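Glucose-6-phosphate isomerase (Plasmodium falciparum, PDB 3QKI) probably catalyses the interconversion of alpha-D-glucose 6-phosphate and beta-D-fructose 6-phosphate, the second step of glycolysis. Local coordinates at residues K42-K45 with D46-N49; T257-N260 with A261-I264; D344-F347 with L348-L352. All coordinates share one frame; numbering follows the deposited sequence.

Overall arrangement
The three contacts are local helix turns that follow one another along the chain and do not touch. Interaction 1 (42-49) and interaction 2 (257-264) lie on opposite sides of the chain's centre, their own centres about 56 Å apart, yet both meet the second subunit of the dimer. Interaction 3 (344-352) closes helix 330-349; its centre is about 30 Å from that of interaction 1 and about 42 Å from that of interaction 2, and no other chain touches it. Interaction 2 alone is close to the sugar-phosphate site: the side chain of Thr-257 is about 4 Å from those of Ser-249 and Thr-254, which are seen to bind beta-D-fructose 6-phosphate in this enzyme, although no ligand is bound to this chain.

Interaction 1 (K42-K45 with D46-N49); sequences KDLK and DYLN
Asp-43 and Leu-44 anchor a short helical turn through their carbonyls, with Tyr-47 N bonded to Asp-43 O at 3.3 Å and Leu-48 N to Leu-44 O at 2.8 Å. Asp-46 N adds a weak bond to Asp-43 O.

The carboxylates of Asp-43 and Asp-46 lie side by side and point the same way, their planes 26° apart and the two OD2 atoms separated by 4.0 Å. Water 1 donates to both OD2 atoms and probably eases the repulsion between the like charges, while water 2 gives Asp-46 OD2 a second donor and ties it to Asp-43 N. Asp-43 OD1 has its own partner in Asn-510. On the other flank the Lys-42 chain bends at chi3 (71°) and again at chi4, crossing the Tyr-47 side chain at about a right angle; its CE comes within 3.3 Å of Tyr-47 OH. This touch is made by the aliphatic part of the lysine, while the phenol hydroxyl bonds to Glu-39 and the ring makes a cation-pi contact with Arg-53. Leu-44 CD2 approaches the Tyr-47 ring at its edge, 4.3 Å from CD2 of the tyrosine. Leu-44 and Leu-48 also meet loosely and both pack against Ala-480 of helix 464-481, with Leu-48 reaching Ser-586 of the second subunit as well. At the far end, water 3 donates to Lys-45 O and to Asn-49 OD1, joining the Lys-45 carbonyl to the Asn-49 side-chain amide.

Asp-43 occupies the N-cap position, but its carboxylate makes no capping bond to the turn. The arrangement is that of a single helical turn with one apolar side, where Leu-44 and Leu-48 pack on the protein, and a hydrated side, where Asp-46 lies beside the N-cap residue Asp-43.

Interaction 2 (T257-N260 with A261-I264); sequences TMLN and ARSI
Helix 255-268 packs on the five-stranded parallel sheet of a sugar isomerase (SIS) domain, and residues 257-264 form two of its turns. Thr-257, Met-258 and Ala-261 rest on Ile-247 of strand 243-248, while Asn-260 and Ile-264 reach Ile-172 of the neighbouring strand 168-172. On this buried side Asn-260 ND2 bonds the backbone oxygen of Asn-225. Regular bonds run from Ala-261 N to Thr-257 O and from Ile-264 N to Asn-260 O.

Leu-259 O receives two donors from one residue: Ser-263 N at 3.0 Å and Ser-263 OG at 2.8 Å, arriving from opposite faces of the carbonyl plane. The serine hydroxyl is placed there because OG stands beside its own backbone N (chi1 -58°), which turns it back along the helix. The same OG bonds Asn-464 of the second subunit.

Arg-262 also folds back. A bend at chi3 (-58°) brings its guanidinium over the preceding turn, where Met-258 O and Leu-259 CA lie against one face, each offset toward the rim. Met-258 O is 3.4 Å from NH1 but makes no hydrogen bond with it; that carbonyl accepts Arg-262 N at 2.9 Å instead. Leu-259 crosses the arginine at about a right angle, with CB and CD1 each 3.8 Å from NH2. On the sheet side, Met-258 curls at chi2 and chi3, setting CE 3.9 Å from Ala-261 CB.

Laid flat on the helix, Arg-262 directs its NE to Glu-460 of the second subunit in a salt bridge. That charged pair and the serine hydroxyl, which grips the Leu-259 carbonyl as its second donor while bonding across to Asn-464, make this face part of the dimer interface.

Interaction 3 (D344-F347 with L348-L352); sequences DEHF and LHADL
The imidazole of His-346 presents one face to the methyl of Ala-350, a CH-pi contact in which CB sits 4.0 Å from the ring centroid and 28° off its normal. With CG anti to the backbone N (chi1 171°), the ring turns that face to the methyl, and CE1 makes the nearest approach of the imidazole to CB, at 3.6 Å. Its NE2 bonds to the backbone of Ile-356, and the ring also stacks on Phe-61, so its rotation is well fixed.

Glu-345 and His-349 run side by side and point the same way, one turn apart, with carboxylate and imidazole planes 65° apart. Rather than bonding directly, they share water 4, which donates to Glu-345 OE2 at 2.9 Å and lies in the plane of the imidazole at 2.8 Å from His-349 NE2. Leu-348 CG stands over the centre of one face of the His-349 ring, and Glu-345 O lies at its edge.

In the backbone, Leu-348 N, His-349 N and Ala-350 N bond to the carbonyls of Asp-344, Glu-345 and His-346. The last of these, at 2.9 Å, closes helix 330-349 as Ala-350 leaves helical geometry. Lys-91 and Asn-355 take up carbonyls around the helix end. The nearby carboxylate could modestly favour the protonated form of His-349, although the water-mediated link and the exposure of the ring should weaken the effect.

Interaction 1 (K42-K45 with D46-N49)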
ATOM      1  N   LYS A  42      -7.145  -6.850  31.913  1.00 22.21           N
ATOM      2  CA  LYS A  42      -5.761  -6.589  32.307  1.00 20.68           C
ATOM      3  C   LYS A  42      -5.079  -5.579  31.408  1.00 25.64           C
ATOM      4  O   LYS A  42      -5.325  -5.548  30.194  1.00 26.43           O
ATOM      5  CB  LYS A  42      -4.976  -7.901  32.399  1.00 23.30           C
ATOM      6  CG  LYS A  42      -5.541  -8.853  33.473  1.00 35.34           C
ATOM      7  CD  LYS A  42      -4.679 -10.084  33.761  1.00 51.35           C
ATOM      8  CE  LYS A  42      -3.386  -9.801  34.511  1.00 68.98           C
ATOM      9  NZ  LYS A  42      -3.602  -9.138  35.828  1.00 82.48           N
ATOM     10  N   ASP A  43      -4.231  -4.723  32.009  1.00 20.61           N
ATOM     11  CA  ASP A  43      -3.545  -3.674  31.264  1.00 19.16           C
ATOM     12  C   ASP A  43      -2.132  -4.042  30.891  1.00 22.15           C
ATOM     13  O   ASP A  43      -1.376  -4.529  31.748  1.00 20.64           O
ATOM     14  CB  ASP A  43      -3.558  -2.336  32.035  1.00 20.31           C
ATOM     15  CG  ASP A  43      -4.933  -1.725  32.220  1.00 33.46           C
ATOM     16  OD1 ASP A  43      -5.805  -1.922  31.328  1.00 34.09           O
ATOM     17  OD2 ASP A  43      -5.139  -1.026  33.243  1.00 43.48           O
ATOM     18  N   LEU A  44      -1.752  -3.746  29.615  1.00 16.62           N
ATOM     19  CA  LEU A  44      -0.392  -3.973  29.131  1.00 16.40           C
ATOM     20  C   LEU A  44       0.622  -3.210  29.958  1.00 21.93           C
ATOM     21  O   LEU A  44       1.694  -3.755  30.232  1.00 23.22           O
ATOM     22  CB  LEU A  44      -0.244  -3.615  27.635  1.00 16.04           C
ATOM     23  CG  LEU A  44      -0.885  -4.573  26.624  1.00 18.68           C
ATOM     24  CD1 LEU A  44      -0.681  -4.086  25.199  1.00 17.94           C
ATOM     25  CD2 LEU A  44      -0.331  -5.989  26.782  1.00 17.44           C
ATOM     26  N   LYS A  45       0.278  -1.964  30.403  1.00 18.99           N
ATOM     27  CA  LYS A  45       1.179  -1.166  31.250  1.00 18.93           C
ATOM     28  C   LYS A  45       1.618  -1.911  32.514  1.00 22.37           C
ATOM     29  O   LYS A  45       2.774  -1.803  32.917  1.00 22.47           O
ATOM     30  CB  LYS A  45       0.619   0.239  31.572  1.00 21.14           C
ATOM     31  CG  LYS A  45      -0.671   0.279  32.384  1.00 24.41           C
ATOM     32  CD  LYS A  45      -1.188   1.713  32.505  1.00 25.94           C
ATOM     33  CE  LYS A  45      -2.672   1.730  32.749  1.00 33.59           C
ATOM     34  NZ  LYS A  45      -3.220   3.091  32.596  1.00 39.27           N
ATOM     35  N   ASP A  46       0.714  -2.707  33.107  1.00 18.40           N
ATOM     36  CA  ASP A  46       1.035  -3.496  34.297  1.00 17.63           C
ATOM     37  C   ASP A  46       1.913  -4.667  33.948  1.00 21.13           C
ATOM     38  O   ASP A  46       2.942  -4.847  34.593  1.00 20.68           O
ATOM     39  CB  ASP A  46      -0.223  -3.901  35.067  1.00 18.30           C
ATOM     40  CG  ASP A  46      -0.922  -2.704  35.663  1.00 22.92           C
ATOM     41  OD1 ASP A  46      -0.236  -1.881  36.347  1.00 22.74           O
ATOM     42  OD2 ASP A  46      -2.129  -2.558  35.435  1.00 29.81           O
ATOM     43  N   TYR A  47       1.594  -5.380  32.840  1.00 16.35           N
ATOM     44  CA  TYR A  47       2.404  -6.502  32.353  1.00 15.16           C
ATOM     45  C   TYR A  47       3.842  -6.064  32.048  1.00 17.24           C
ATOM     46  O   TYR A  47       4.784  -6.793  32.363  1.00 16.16           O
ATOM     47  CB  TYR A  47       1.777  -7.115  31.084  1.00 15.32           C
ATOM     48  CG  TYR A  47       0.697  -8.154  31.306  1.00 15.79           C
ATOM     49  CD1 TYR A  47       0.829  -9.127  32.291  1.00 18.63           C
ATOM     50  CD2 TYR A  47      -0.388  -8.252  30.442  1.00 15.76           C
ATOM     51  CE1 TYR A  47      -0.136 -10.121  32.461  1.00 21.24           C
ATOM     52  CE2 TYR A  47      -1.344  -9.249  30.588  1.00 15.73           C
ATOM     53  CZ  TYR A  47      -1.227 -10.173  31.611  1.00 21.97           C
ATOM     54  OH  TYR A  47      -2.189 -11.141  31.782  1.00 22.63           O
ATOM     55  N   LEU A  48       4.007  -4.860  31.453  1.00 14.30           N
ATOM     56  CA  LEU A  48       5.321  -4.316  31.089  1.00 14.94           C
ATOM     57  C   LEU A  48       6.237  -3.925  32.267  1.00 20.09           C
ATOM     58  O   LEU A  48       7.398  -3.587  32.041  1.00 19.82           O
ATOM     59  CB  LEU A  48       5.229  -3.207  30.013  1.00 14.42           C
ATOM     60  CG  LEU A  48       4.652  -3.690  28.665  1.00 17.02           C
ATOM     61  CD1 LEU A  48       4.062  -2.548  27.888  1.00 17.90           C
ATOM     62  CD2 LEU A  48       5.659  -4.530  27.855  1.00 19.39           C
ATOM     63  N   ASN A  49       5.730  -4.011  33.503  1.00 17.12           N
ATOM     64  CA  ASN A  49       6.507  -3.788  34.725  1.00 18.19           C
ATOM     65  C   ASN A  49       7.076  -5.116  35.258  1.00 24.67           C
ATOM     66  O   ASN A  49       7.916  -5.120  36.161  1.00 26.26           O
ATOM     67  CB  ASN A  49       5.671  -3.071  35.784  1.00 18.29           C
ATOM     68  CG  ASN A  49       5.419  -1.630  35.420  1.00 32.65           C
ATOM     69  OD1 ASN A  49       6.263  -0.956  34.806  1.00 23.59           O
ATOM     70  ND2 ASN A  49       4.233  -1.135  35.738  1.00 25.78           N
TER
HETATM   71  O   HOH W   1      -3.647  -0.584  35.894  1.00 33.92           O
HETATM   72  O   HOH W   2      -3.841  -4.621  34.948  1.00 36.12           O
HETATM   73  O   HOH W   3       4.929  -0.271  32.432  1.00 30.33           O

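Interaction 2 (T257-N260 with A261-I264)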
ATOM      1  N   THR A 257       0.293 -11.485 -18.254  1.00 10.79           N
ATOM      2  CA  THR A 257       1.721 -11.643 -18.467  1.00 11.64           C
ATOM      3  C   THR A 257       2.046 -11.800 -19.959  1.00 15.81           C
ATOM      4  O   THR A 257       2.969 -11.149 -20.453  1.00 14.80           O
ATOM      5  CB  THR A 257       2.233 -12.866 -17.700  1.00 16.35           C
ATOM      6  OG1 THR A 257       1.809 -12.751 -16.344  1.00 15.38           O
ATOM      7  CG2 THR A 257       3.760 -13.027 -17.816  1.00  9.06           C
ATOM      8  N   MET A 258       1.303 -12.681 -20.653  1.00 12.22           N
ATOM      9  CA  MET A 258       1.547 -12.958 -22.056  1.00 12.21           C
ATOM     10  C   MET A 258       1.177 -11.819 -22.984  1.00 15.13           C
ATOM     11  O   MET A 258       1.923 -11.577 -23.932  1.00 14.50           O
ATOM     12  CB  MET A 258       1.005 -14.324 -22.500  1.00 14.33           C
ATOM     13  CG  MET A 258       1.604 -15.507 -21.712  1.00 17.62           C
ATOM     14  SD  MET A 258       3.374 -15.407 -21.354  1.00 21.73           S
ATOM     15  CE  MET A 258       4.041 -15.400 -23.025  1.00 19.10           C
ATOM     16  N   LEU A 259       0.110 -11.059 -22.669  1.00 11.84           N
ATOM     17  CA  LEU A 259      -0.198  -9.867 -23.472  1.00 12.11           C
ATOM     18  C   LEU A 259       0.939  -8.832 -23.277  1.00 15.56           C
ATOM     19  O   LEU A 259       1.363  -8.191 -24.246  1.00 12.59           O
ATOM     20  CB  LEU A 259      -1.573  -9.268 -23.104  1.00 12.50           C
ATOM     21  CG  LEU A 259      -1.983  -7.945 -23.782  1.00 15.74           C
ATOM     22  CD1 LEU A 259      -1.903  -8.051 -25.355  1.00 13.93           C
ATOM     23  CD2 LEU A 259      -3.375  -7.514 -23.326  1.00 13.72           C
ATOM     24  N   ASN A 260       1.452  -8.709 -22.035  1.00 13.59           N
ATOM     25  CA  ASN A 260       2.572  -7.811 -21.755  1.00 13.18           C
ATOM     26  C   ASN A 260       3.833  -8.280 -22.439  1.00 15.81           C
ATOM     27  O   ASN A 260       4.563  -7.448 -22.971  1.00 14.91           O
ATOM     28  CB  ASN A 260       2.780  -7.598 -20.257  1.00 14.34           C
ATOM     29  CG  ASN A 260       1.888  -6.511 -19.697  1.00 19.36           C
ATOM     30  OD1 ASN A 260       1.488  -5.583 -20.397  1.00 18.26           O
ATOM     31  ND2 ASN A 260       1.556  -6.623 -18.421  1.00 15.97           N
ATOM     32  N   ALA A 261       4.081  -9.609 -22.451  1.00 12.64           N
ATOM     33  CA  ALA A 261       5.235 -10.207 -23.126  1.00 12.31           C
ATOM     34  C   ALA A 261       5.180  -9.925 -24.635  1.00 16.63           C
ATOM     35  O   ALA A 261       6.172  -9.472 -25.210  1.00 16.35           O
ATOM     36  CB  ALA A 261       5.290 -11.715 -22.859  1.00 13.21           C
ATOM     37  N   ARG A 262       4.015 -10.126 -25.262  1.00 15.06           N
ATOM     38  CA  ARG A 262       3.844  -9.840 -26.694  1.00 15.37           C
ATOM     39  C   ARG A 262       4.065  -8.354 -26.988  1.00 19.16           C
ATOM     40  O   ARG A 262       4.730  -8.013 -27.980  1.00 18.27           O
ATOM     41  CB  ARG A 262       2.478 -10.314 -27.221  1.00 16.38           C
ATOM     42  CG  ARG A 262       2.355 -11.840 -27.250  1.00 17.73           C
ATOM     43  CD  ARG A 262       1.066 -12.300 -27.907  1.00 17.82           C
ATOM     44  NE  ARG A 262      -0.163 -11.785 -27.283  1.00 17.86           N
ATOM     45  CZ  ARG A 262      -0.794 -12.373 -26.268  1.00 30.52           C
ATOM     46  NH1 ARG A 262      -0.300 -13.475 -25.716  1.00 18.23           N
ATOM     47  NH2 ARG A 262      -1.921 -11.865 -25.798  1.00 19.32           N
ATOM     48  N   SER A 263       3.583  -7.477 -26.083  1.00 15.92           N
ATOM     49  CA  SER A 263       3.747  -6.033 -26.211  1.00 15.89           C
ATOM     50  C   SER A 263       5.220  -5.620 -26.097  1.00 19.66           C
ATOM     51  O   SER A 263       5.691  -4.803 -26.887  1.00 19.48           O
ATOM     52  CB  SER A 263       2.878  -5.309 -25.179  1.00 19.65           C
ATOM     53  OG  SER A 263       1.507  -5.655 -25.323  1.00 16.81           O
ATOM     54  N   ILE A 264       5.949  -6.213 -25.143  1.00 15.92           N
ATOM     55  CA  ILE A 264       7.365  -5.908 -24.943  1.00 15.81           C
ATOM     56  C   ILE A 264       8.227  -6.492 -26.069  1.00 18.40           C
ATOM     57  O   ILE A 264       9.225  -5.869 -26.450  1.00 19.34           O
ATOM     58  CB  ILE A 264       7.858  -6.209 -23.502  1.00 17.96           C
ATOM     59  CG1 ILE A 264       7.168  -5.254 -22.489  1.00 16.15           C
ATOM     60  CG2 ILE A 264       9.402  -6.154 -23.363  1.00 16.22           C
ATOM     61  CD1 ILE A 264       7.500  -3.711 -22.648  1.00 18.85           C
TER

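Interaction 3 (D344-F347 with L348-L352)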
ATOM      1  N   ASP A 344      14.020 -21.826   8.105  1.00 14.24           N
ATOM      2  CA  ASP A 344      13.239 -23.035   7.835  1.00 12.95           C
ATOM      3  C   ASP A 344      13.575 -24.119   8.880  1.00 16.37           C
ATOM      4  O   ASP A 344      12.658 -24.737   9.438  1.00 13.62           O
ATOM      5  CB  ASP A 344      13.519 -23.614   6.441  1.00 13.43           C
ATOM      6  CG  ASP A 344      12.997 -22.803   5.271  1.00 20.72           C
ATOM      7  OD1 ASP A 344      12.160 -21.885   5.495  1.00 18.78           O
ATOM      8  OD2 ASP A 344      13.484 -23.020   4.140  1.00 17.87           O
ATOM      9  N   GLU A 345      14.885 -24.334   9.139  1.00 13.07           N
ATOM     10  CA  GLU A 345      15.383 -25.329  10.111  1.00 13.84           C
ATOM     11  C   GLU A 345      14.900 -25.037  11.521  1.00 18.11           C
ATOM     12  O   GLU A 345      14.502 -25.955  12.244  1.00 19.19           O
ATOM     13  CB  GLU A 345      16.921 -25.420  10.068  1.00 15.32           C
ATOM     14  CG  GLU A 345      17.442 -26.038   8.782  1.00 21.05           C
ATOM     15  CD  GLU A 345      17.349 -27.553   8.731  1.00 39.86           C
ATOM     16  OE1 GLU A 345      18.058 -28.210   9.522  1.00 46.70           O
ATOM     17  OE2 GLU A 345      16.596 -28.082   7.883  1.00 35.26           O
ATOM     18  N   HIS A 346      14.874 -23.746  11.894  1.00 15.27           N
ATOM     19  CA  HIS A 346      14.370 -23.294  13.186  1.00 13.23           C
ATOM     20  C   HIS A 346      12.870 -23.616  13.269  1.00 18.05           C
ATOM     21  O   HIS A 346      12.409 -24.212  14.252  1.00 18.17           O
ATOM     22  CB  HIS A 346      14.595 -21.767  13.351  1.00 13.16           C
ATOM     23  CG  HIS A 346      13.909 -21.199  14.539  1.00 15.57           C
ATOM     24  ND1 HIS A 346      14.418 -21.372  15.820  1.00 16.67           N
ATOM     25  CD2 HIS A 346      12.747 -20.509  14.618  1.00 17.45           C
ATOM     26  CE1 HIS A 346      13.566 -20.774  16.636  1.00 16.04           C
ATOM     27  NE2 HIS A 346      12.541 -20.237  15.961  1.00 16.86           N
ATOM     28  N   PHE A 347      12.121 -23.247  12.226  1.00 12.66           N
ATOM     29  CA  PHE A 347      10.679 -23.496  12.167  1.00 12.84           C
ATOM     30  C   PHE A 347      10.345 -25.001  12.332  1.00 16.39           C
ATOM     31  O   PHE A 347       9.438 -25.368  13.082  1.00 14.86           O
ATOM     32  CB  PHE A 347      10.122 -22.972  10.833  1.00 12.80           C
ATOM     33  CG  PHE A 347       8.651 -23.217  10.571  1.00 12.07           C
ATOM     34  CD1 PHE A 347       7.699 -22.993  11.568  1.00 13.57           C
ATOM     35  CD2 PHE A 347       8.209 -23.554   9.304  1.00  9.10           C
ATOM     36  CE1 PHE A 347       6.342 -23.177  11.310  1.00 13.87           C
ATOM     37  CE2 PHE A 347       6.847 -23.698   9.034  1.00 11.97           C
ATOM     38  CZ  PHE A 347       5.918 -23.476  10.023  1.00 11.71           C
ATOM     39  N   LEU A 348      11.085 -25.857  11.632  1.00 14.80           N
ATOM     40  CA  LEU A 348      10.837 -27.291  11.687  1.00 14.29           C
ATOM     41  C   LEU A 348      11.220 -27.920  13.029  1.00 18.59           C
ATOM     42  O   LEU A 348      10.475 -28.762  13.551  1.00 18.15           O
ATOM     43  CB  LEU A 348      11.612 -27.982  10.550  1.00 13.99           C
ATOM     44  CG  LEU A 348      11.549 -29.515  10.480  1.00 17.02           C
ATOM     45  CD1 LEU A 348      10.124 -30.004  10.153  1.00 16.89           C
ATOM     46  CD2 LEU A 348      12.529 -30.044   9.429  1.00 19.78           C
ATOM     47  N   HIS A 349      12.402 -27.574  13.542  1.00 15.01           N
ATOM     48  CA  HIS A 349      12.978 -28.212  14.718  1.00 15.01           C
ATOM     49  C   HIS A 349      12.736 -27.600  16.094  1.00 21.09           C
ATOM     50  O   HIS A 349      12.695 -28.361  17.067  1.00 21.15           O
ATOM     51  CB  HIS A 349      14.473 -28.476  14.495  1.00 15.84           C
ATOM     52  CG  HIS A 349      14.752 -29.381  13.338  1.00 19.85           C
ATOM     53  ND1 HIS A 349      14.407 -30.723  13.371  1.00 22.13           N
ATOM     54  CD2 HIS A 349      15.312 -29.106  12.141  1.00 21.68           C
ATOM     55  CE1 HIS A 349      14.782 -31.218  12.197  1.00 21.60           C
ATOM     56  NE2 HIS A 349      15.352 -30.291  11.436  1.00 21.51           N
ATOM     57  N   ALA A 350      12.625 -26.264  16.223  1.00 19.14           N
ATOM     58  CA  ALA A 350      12.453 -25.650  17.548  1.00 19.31           C
ATOM     59  C   ALA A 350      11.187 -26.100  18.247  1.00 24.21           C
ATOM     60  O   ALA A 350      10.143 -26.208  17.594  1.00 22.90           O
ATOM     61  CB  ALA A 350      12.479 -24.121  17.453  1.00 19.67           C
ATOM     62  N   ASP A 351      11.271 -26.333  19.581  1.00 21.40           N
ATOM     63  CA  ASP A 351      10.110 -26.665  20.417  1.00 21.96           C
ATOM     64  C   ASP A 351       9.159 -25.476  20.303  1.00 24.37           C
ATOM     65  O   ASP A 351       9.632 -24.342  20.203  1.00 23.73           O
ATOM     66  CB  ASP A 351      10.512 -26.871  21.897  1.00 25.48           C
ATOM     67  CG  ASP A 351      11.540 -27.964  22.146  1.00 45.64           C
ATOM     68  OD1 ASP A 351      11.495 -29.003  21.437  1.00 47.56           O
ATOM     69  OD2 ASP A 351      12.380 -27.793  23.064  1.00 57.19           O
ATOM     70  N   LEU A 352       7.844 -25.739  20.257  1.00 19.74           N
ATOM     71  CA  LEU A 352       6.799 -24.734  20.035  1.00 20.09           C
ATOM     72  C   LEU A 352       6.933 -23.473  20.880  1.00 24.40           C
ATOM     73  O   LEU A 352       6.749 -22.373  20.361  1.00 23.61           O
ATOM     74  CB  LEU A 352       5.403 -25.351  20.193  1.00 20.38           C
ATOM     75  CG  LEU A 352       5.013 -26.466  19.199  1.00 24.71           C
ATOM     76  CD1 LEU A 352       3.777 -27.162  19.655  1.00 25.92           C
ATOM     77  CD2 LEU A 352       4.778 -25.927  17.811  1.00 25.09           C
TER
HETATM   78  O   HOH W   4      16.121 -30.764   8.738  1.00 35.63           O